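Local coordinates for protein xylulokinase (Brucella ovis, PDB 5VM1) that probably catalyses the ATP-dependent phosphorylation of D-xylulose to D-xylulose 5-phosphate, as a member of the FGGY carbohydrate kinase family, at residues I155-L160 against G171-D176; V99-I104 against R146-I151; A416-V421 against S471-A476. All coordinates share one frame; numbering follows the deposited sequence.

Overall arrangement
Interactions 1 and 2 lie on the same side of the molecule, inside the N-terminal FGGY region, and touch each other where Leu100 CD1 packs 3.8 Å from Ile155 CA; helix 149-153 of interaction 2 is followed in the chain by strand 157-159 of interaction 1. Interaction 3 belongs to the opposite side, its centre about 46 Å and 49 Å from the centres of the other two. Chemistry follows place. Interaction 1 is mostly buried and rests on a lysine laid over a tyrosine face, with a leucine at its edge. Interaction 2 is partly exposed and joins a paired salt bridge to an apolar patch. Interaction 3, a buried helix-helix contact, relies on a tyrosine ring against a methyl group and an alanine.

Interaction 1. Residues I155-L160 against G171-D176; sequences IRKVLL and GEYISD
Tyr173 meets the side chain of Lys157, whose CE sits almost squarely over one ring face, 4.1 Å from the centroid and 8° off the normal. Lys157 NZ lies farther off axis, still over that face at 4.5 Å from the centroid, so a cation-pi interaction joins the CH-pi contact. Bends at chi2 (72°) and chi3 (47°) fold the lysine chain across the ring, and NZ goes on to bond Gly206 O. At the ring edge, Leu159 CD1 comes to 4.3 Å from Tyr173 CD1, while the tyrosine hydroxyl is hydrogen-bonded to Asp97. A tyrosine suits this place, with an oily face for the methylenes and a polar end for Asp97.

The segments are joined by helix 161-170 yet pair with different strands: 157-159 runs antiparallel to 91-93, with a classic beta bulge setting Arg156 and Lys157 opposite Leu93, and 174-176 runs parallel to 210-212.

Farther along, Ser175 OG lies 4.2 Å from Leu160 CD1 and is hydrogen-bonded to Asp163 and Ser180; Leu160 itself is near His88, a predicted substrate-binding residue. Asp176 N-caps helix 177-180 and forms a salt bridge with Lys162.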
# COMPACT_ATOMS: atom_id res chain seq x y z
N ILE A 155 21.38 18.00 4.78
CA ILE A 155 20.46 17.00 5.31
C ILE A 155 20.89 16.57 6.72
O ILE A 155 21.96 16.00 6.93
CB ILE A 155 20.40 15.78 4.39
CG1 ILE A 155 19.78 16.15 3.05
CG2 ILE A 155 19.65 14.65 5.07
CD1 ILE A 155 19.78 15.00 2.11
N ARG A 156 20.00 16.77 7.68
CA ARG A 156 20.23 16.27 9.02
C ARG A 156 19.25 15.16 9.41
O ARG A 156 19.51 14.44 10.38
CB ARG A 156 20.20 17.43 10.04
CG ARG A 156 21.57 18.14 10.19
CD ARG A 156 22.73 17.17 10.61
NE ARG A 156 22.23 16.15 11.55
CZ ARG A 156 22.74 14.92 11.72
NH1 ARG A 156 23.80 14.52 11.01
NH2 ARG A 156 22.17 14.09 12.58
N LYS A 157 18.15 15.01 8.69
CA LYS A 157 17.20 13.94 8.93
C LYS A 157 16.46 13.62 7.62
O LYS A 157 16.14 14.52 6.84
CB LYS A 157 16.24 14.38 10.04
CG LYS A 157 15.49 13.27 10.74
CD LYS A 157 16.42 12.48 11.63
CE LYS A 157 17.31 13.38 12.51
NZ LYS A 157 17.91 12.61 13.63
N VAL A 158 16.18 12.34 7.38
CA VAL A 158 15.34 11.89 6.27
C VAL A 158 14.12 11.21 6.87
O VAL A 158 14.24 10.17 7.52
CB VAL A 158 16.05 10.92 5.31
CG1 VAL A 158 15.05 10.42 4.24
CG2 VAL A 158 17.31 11.57 4.65
N LEU A 159 12.94 11.77 6.61
CA LEU A 159 11.73 11.25 7.21
C LEU A 159 10.75 10.88 6.11
O LEU A 159 10.72 11.51 5.04
CB LEU A 159 11.08 12.27 8.15
CG LEU A 159 11.79 12.69 9.42
CD1 LEU A 159 11.08 13.88 10.04
CD2 LEU A 159 11.80 11.52 10.39
N LEU A 160 9.94 9.83 6.37
CA LEU A 160 8.82 9.51 5.51
C LEU A 160 7.61 10.35 5.90
O LEU A 160 7.53 10.84 7.03
CB LEU A 160 8.49 8.02 5.59
CG LEU A 160 9.54 6.98 5.22
CD1 LEU A 160 9.12 5.70 5.87
CD2 LEU A 160 9.68 6.80 3.74
N GLY A 171 7.11 16.19 18.20
CA GLY A 171 8.43 16.76 18.36
C GLY A 171 9.56 15.76 18.40
O GLY A 171 10.70 16.15 18.71
N GLU A 172 9.31 14.48 18.09
CA GLU A 172 10.34 13.46 18.08
C GLU A 172 10.53 12.93 16.67
O GLU A 172 9.70 13.13 15.78
CB GLU A 172 10.02 12.32 19.06
CG GLU A 172 10.38 12.68 20.51
CD GLU A 172 10.05 11.58 21.50
OE1 GLU A 172 10.86 10.63 21.65
OE2 GLU A 172 8.98 11.67 22.14
N TYR A 173 11.68 12.30 16.44
CA TYR A 173 12.02 11.67 15.16
C TYR A 173 11.87 10.16 15.33
O TYR A 173 12.77 9.49 15.82
CB TYR A 173 13.44 12.01 14.73
CG TYR A 173 13.81 13.48 14.68
CD1 TYR A 173 13.35 14.32 13.67
CD2 TYR A 173 14.63 14.02 15.65
CE1 TYR A 173 13.72 15.66 13.64
CE2 TYR A 173 14.99 15.34 15.64
CZ TYR A 173 14.53 16.16 14.64
OH TYR A 173 14.92 17.48 14.68
N ILE A 174 10.74 9.60 14.92
CA ILE A 174 10.47 8.18 15.10
C ILE A 174 9.75 7.67 13.85
O ILE A 174 8.91 8.37 13.27
CB ILE A 174 9.63 7.93 16.38
CG1 ILE A 174 10.43 8.30 17.64
CG2 ILE A 174 9.12 6.49 16.45
CD1 ILE A 174 9.58 8.25 18.90
N SER A 175 10.07 6.43 13.46
CA SER A 175 9.37 5.71 12.41
C SER A 175 9.08 4.29 12.87
O SER A 175 9.72 3.78 13.80
CB SER A 175 10.22 5.67 11.14
OG SER A 175 9.45 5.28 10.03
N ASP A 176 8.15 3.63 12.19
CA ASP A 176 7.79 2.25 12.49
C ASP A 176 8.47 1.31 11.49
O ASP A 176 8.99 1.74 10.47
CB ASP A 176 6.27 2.04 12.49
CG ASP A 176 5.69 1.82 11.09
OD1 ASP A 176 5.65 2.80 10.32
OD2 ASP A 176 5.24 0.70 10.76

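Interaction 2. Residues V99-I104 against R146-I151; sequences VLRPCI and RNEADI
Ile151 contributes the most surface, pressing from helix 149-153 against both Leu100 and Arg101. Its CG2 packs 3.8 Å from Leu100 CB, while CD1, out on the longer branch, lies 3.7 Å from Leu100 O and 4.0 Å from Arg101 CB. The beta branch thus presents two apolar arms at once, with CG2 anti to the backbone N. Leu100 adds a methyl, CD1, at 3.7 Å from the backbone O of Ile151, and its side chain also touches Leu92 of strand 91-93.

Arg101 brings the charge. Its guanidinium grips Glu148 side-on with two nitrogens: NE gives a hydrogen bond of 2.6 Å to Glu148 OE2, and NH2 gives one of 2.9 Å to Glu148 OE1, both nearly straight. The two carboxylate oxygens are met on their syn sides and lie in the guanidinium plane, although the two planes are turned 27° apart. Glu148 occupies the short break between helices 137-147 and 149-153, where an extended chain beyond CG carries its carboxylate across. The remaining nitrogen, NH1, bonds Pro102 O at 2.8 Å and forms a salt bridge with Glu50.

With bonds on several edges, Arg101 is fixed in rotation and ties the helix break to segment 99-104, while Ile151 packs at the root of its side chain; the carboxylates of Glu148 and Glu50 probably balance the charge of Arg101 and of nearby Arg110.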
# COMPACT_ATOMS: atom_id res chain seq x y z
N VAL A 99 12.30 22.16 5.94
CA VAL A 99 12.16 21.29 4.79
C VAL A 99 13.08 21.82 3.70
O VAL A 99 12.93 22.96 3.27
CB VAL A 99 10.71 21.23 4.29
CG1 VAL A 99 10.65 20.45 2.99
CG2 VAL A 99 9.84 20.55 5.34
N LEU A 100 14.03 20.99 3.28
CA LEU A 100 15.03 21.45 2.33
C LEU A 100 14.47 21.47 0.91
O LEU A 100 14.86 22.31 0.09
CB LEU A 100 16.25 20.55 2.41
CG LEU A 100 17.15 20.73 3.62
CD1 LEU A 100 17.92 19.45 3.88
CD2 LEU A 100 18.07 21.87 3.40
N ARG A 101 13.59 20.55 0.60
CA ARG A 101 13.01 20.47 -0.73
C ARG A 101 11.69 19.72 -0.60
O ARG A 101 11.49 19.00 0.38
CB ARG A 101 13.95 19.75 -1.70
CG ARG A 101 13.98 18.27 -1.43
CD ARG A 101 14.69 17.53 -2.49
NE ARG A 101 14.56 18.08 -3.83
CZ ARG A 101 13.46 18.12 -4.57
NH1 ARG A 101 12.29 17.68 -4.13
NH2 ARG A 101 13.55 18.61 -5.80
N PRO A 102 10.77 19.90 -1.55
CA PRO A 102 9.52 19.15 -1.47
C PRO A 102 9.77 17.65 -1.38
O PRO A 102 10.77 17.12 -1.88
CB PRO A 102 8.77 19.54 -2.75
CG PRO A 102 9.69 20.41 -3.51
CD PRO A 102 10.72 20.93 -2.58
N CYS A 103 8.85 16.97 -0.70
CA CYS A 103 8.93 15.52 -0.56
C CYS A 103 8.80 14.82 -1.93
O CYS A 103 7.92 15.14 -2.74
CB CYS A 103 7.83 15.05 0.39
SG CYS A 103 7.78 13.25 0.60
N ILE A 104 9.68 13.86 -2.17
CA ILE A 104 9.70 13.09 -3.41
C ILE A 104 8.93 11.81 -3.16
O ILE A 104 9.39 10.93 -2.43
CB ILE A 104 11.14 12.83 -3.88
CG1 ILE A 104 11.89 14.17 -4.03
CG2 ILE A 104 11.16 12.01 -5.18
CD1 ILE A 104 13.35 14.06 -4.37
N ARG A 146 23.51 13.99 -6.35
CA ARG A 146 24.12 14.24 -7.65
C ARG A 146 23.56 15.45 -8.37
O ARG A 146 24.32 16.14 -9.07
CB ARG A 146 23.91 13.04 -8.57
CG ARG A 146 24.55 11.77 -8.09
CD ARG A 146 24.29 10.64 -9.05
NE ARG A 146 24.98 9.45 -8.59
CZ ARG A 146 24.85 8.24 -9.12
NH1 ARG A 146 24.04 8.02 -10.15
NH2 ARG A 146 25.55 7.25 -8.60
N ASN A 147 22.29 15.76 -8.16
CA ASN A 147 21.64 16.83 -8.90
C ASN A 147 21.31 18.03 -8.04
O ASN A 147 21.20 19.14 -8.57
CB ASN A 147 20.36 16.32 -9.57
CG ASN A 147 20.64 15.21 -10.56
OD1 ASN A 147 20.42 14.03 -10.26
ND2 ASN A 147 21.16 15.58 -11.73
N GLU A 148 21.14 17.84 -6.73
CA GLU A 148 20.87 18.92 -5.80
C GLU A 148 21.84 18.84 -4.62
O GLU A 148 21.43 18.67 -3.47
CB GLU A 148 19.44 18.91 -5.32
CG GLU A 148 18.41 18.91 -6.40
CD GLU A 148 17.04 19.11 -5.82
OE1 GLU A 148 16.13 19.59 -6.54
OE2 GLU A 148 16.90 18.82 -4.62
N ALA A 149 23.13 18.98 -4.91
CA ALA A 149 24.17 18.72 -3.92
C ALA A 149 24.15 19.71 -2.75
O ALA A 149 24.53 19.35 -1.63
CB ALA A 149 25.54 18.71 -4.60
N ASP A 150 23.74 20.97 -2.99
CA ASP A 150 23.64 21.94 -1.89
C ASP A 150 22.60 21.50 -0.86
O ASP A 150 22.80 21.69 0.35
CB ASP A 150 23.30 23.34 -2.42
CG ASP A 150 22.03 23.39 -3.28
OD1 ASP A 150 21.44 22.35 -3.64
OD2 ASP A 150 21.64 24.54 -3.61
N ILE A 151 21.48 20.95 -1.31
CA ILE A 151 20.48 20.39 -0.42
C ILE A 151 20.97 19.13 0.28
O ILE A 151 20.59 18.87 1.42
CB ILE A 151 19.20 20.15 -1.25
CG1 ILE A 151 18.66 21.54 -1.64
CG2 ILE A 151 18.22 19.20 -0.52
CD1 ILE A 151 17.43 21.53 -2.46

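Interaction 3. Residues A416-V421 against S471-A476; sequences ATALNV and SAYDEA
Thr417 and Tyr473 meet nearly at right angles, the threonine methyl directed at the flat of the ring. CG2 of Thr417 stands over one face of Tyr473, 4.1 Å from the ring centroid and 28° off the normal, a CH-pi contact displaced toward the root of the ring: its nearest ring atom is CD1, at 3.7 Å from CG2, and Tyr473 CB is 4.0 Å from the same methyl. The threonine torsion accounts for this. CG2 lies anti to the backbone N and OG1 beside it (chi1 -59°), which sends the methyl to the tyrosine and the hydroxyl elsewhere, where OG1 is hydrogen-bonded to Glu466 N and to Lys413 O, one turn back in the same helix.

Ala418 meets the ring from another direction, obliquely. Its CB comes to 3.8 Å from Tyr473 CD2 and its CA to 3.9 Å from that same atom. A residue this small lets the backbones close in, and Ala418 CA is 5.8 Å from Tyr473 CA.

Helix 409-419 is the connection of a beta-alpha-beta unit, between the neighbouring parallel strands 399-402 and 423-426 of the C-terminal FGGY sheet. Helix 470-488 follows the edge strand 459-463, so the contact ties the last long helix of the chain to that layer. Leu330 touches both Thr417 and Tyr473, and helix 367-390 supplies Ala379 against Ala418 and Arg383, which forms a salt bridge with Asp474, the next residue along the helix from Tyr473.

Between the side chains the contact is carbon against carbon. Their attraction should therefore come from dispersion and burial, with shape deciding the fit, while the threonine's buried hydroxyl is satisfied away from the ring and so costs the apolar interface little.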
# COMPACT_ATOMS: atom_id res chain seq x y z
N ALA A 416 -12.15 -15.74 -7.57
CA ALA A 416 -12.31 -16.94 -6.74
C ALA A 416 -12.16 -18.20 -7.58
O ALA A 416 -11.54 -19.18 -7.14
CB ALA A 416 -13.67 -16.93 -6.04
N THR A 417 -12.75 -18.22 -8.77
CA THR A 417 -12.63 -19.43 -9.56
C THR A 417 -11.22 -19.60 -10.11
O THR A 417 -10.73 -20.74 -10.26
CB THR A 417 -13.70 -19.43 -10.64
OG1 THR A 417 -14.99 -19.37 -9.98
CG2 THR A 417 -13.60 -20.68 -11.55
N ALA A 418 -10.52 -18.49 -10.38
CA ALA A 418 -9.16 -18.61 -10.87
C ALA A 418 -8.21 -19.13 -9.79
O ALA A 418 -7.29 -19.89 -10.09
CB ALA A 418 -8.68 -17.27 -11.44
N LEU A 419 -8.43 -18.74 -8.52
CA LEU A 419 -7.60 -19.15 -7.40
C LEU A 419 -8.09 -20.41 -6.71
O LEU A 419 -7.32 -21.06 -6.01
CB LEU A 419 -7.55 -18.05 -6.33
CG LEU A 419 -7.19 -16.64 -6.78
CD1 LEU A 419 -7.26 -15.72 -5.61
CD2 LEU A 419 -5.81 -16.55 -7.43
N ASN A 420 -9.36 -20.75 -6.90
CA ASN A 420 -10.05 -21.77 -6.11
C ASN A 420 -9.90 -21.49 -4.61
O ASN A 420 -9.63 -22.40 -3.82
CB ASN A 420 -9.57 -23.18 -6.43
CG ASN A 420 -10.60 -24.22 -6.06
OD1 ASN A 420 -11.78 -23.90 -5.89
ND2 ASN A 420 -10.16 -25.47 -5.89
N VAL A 421 -10.06 -20.22 -4.22
CA VAL A 421 -10.26 -19.84 -2.81
C VAL A 421 -11.54 -19.01 -2.72
O VAL A 421 -11.87 -18.27 -3.66
CB VAL A 421 -9.07 -19.08 -2.21
CG1 VAL A 421 -7.75 -19.74 -2.55
CG2 VAL A 421 -9.06 -17.64 -2.65
N SER A 471 -12.19 -26.04 -14.10
CA SER A 471 -11.36 -26.64 -15.12
C SER A 471 -11.17 -25.70 -16.30
O SER A 471 -10.05 -25.51 -16.78
CB SER A 471 -11.99 -27.96 -15.58
OG SER A 471 -11.20 -28.57 -16.57
N ALA A 472 -12.25 -25.07 -16.76
CA ALA A 472 -12.13 -24.13 -17.88
C ALA A 472 -11.23 -22.96 -17.51
O ALA A 472 -10.47 -22.47 -18.36
CB ALA A 472 -13.51 -23.66 -18.33
N TYR A 473 -11.27 -22.51 -16.25
CA TYR A 473 -10.39 -21.42 -15.84
C TYR A 473 -8.93 -21.86 -15.81
O TYR A 473 -8.05 -21.05 -16.11
CB TYR A 473 -10.82 -20.86 -14.48
CG TYR A 473 -11.62 -19.58 -14.56
CD1 TYR A 473 -12.93 -19.58 -15.03
CD2 TYR A 473 -11.04 -18.35 -14.23
CE1 TYR A 473 -13.67 -18.41 -15.13
CE2 TYR A 473 -11.78 -17.16 -14.34
CZ TYR A 473 -13.09 -17.20 -14.79
OH TYR A 473 -13.81 -16.04 -14.91
N ASP A 474 -8.64 -23.12 -15.43
CA ASP A 474 -7.27 -23.64 -15.53
C ASP A 474 -6.78 -23.63 -16.97
O ASP A 474 -5.66 -23.21 -17.28
CB ASP A 474 -7.17 -25.08 -15.01
CG ASP A 474 -7.09 -25.18 -13.50
OD1 ASP A 474 -6.85 -24.15 -12.80
OD2 ASP A 474 -7.27 -26.32 -13.01
N GLU A 475 -7.64 -24.11 -17.87
CA GLU A 475 -7.28 -24.16 -19.27
C GLU A 475 -6.99 -22.76 -19.78
O GLU A 475 -5.97 -22.52 -20.44
CB GLU A 475 -8.42 -24.86 -20.01
CG GLU A 475 -8.31 -25.06 -21.49
CD GLU A 475 -9.64 -25.53 -22.04
OE1 GLU A 475 -10.10 -24.98 -23.06
OE2 GLU A 475 -10.23 -26.44 -21.41
N ALA A 476 -7.85 -21.80 -19.43
CA ALA A 476 -7.63 -20.42 -19.83
C ALA A 476 -6.43 -19.80 -19.10
O ALA A 476 -5.69 -19.00 -19.68
CB ALA A 476 -8.89 -19.59 -19.60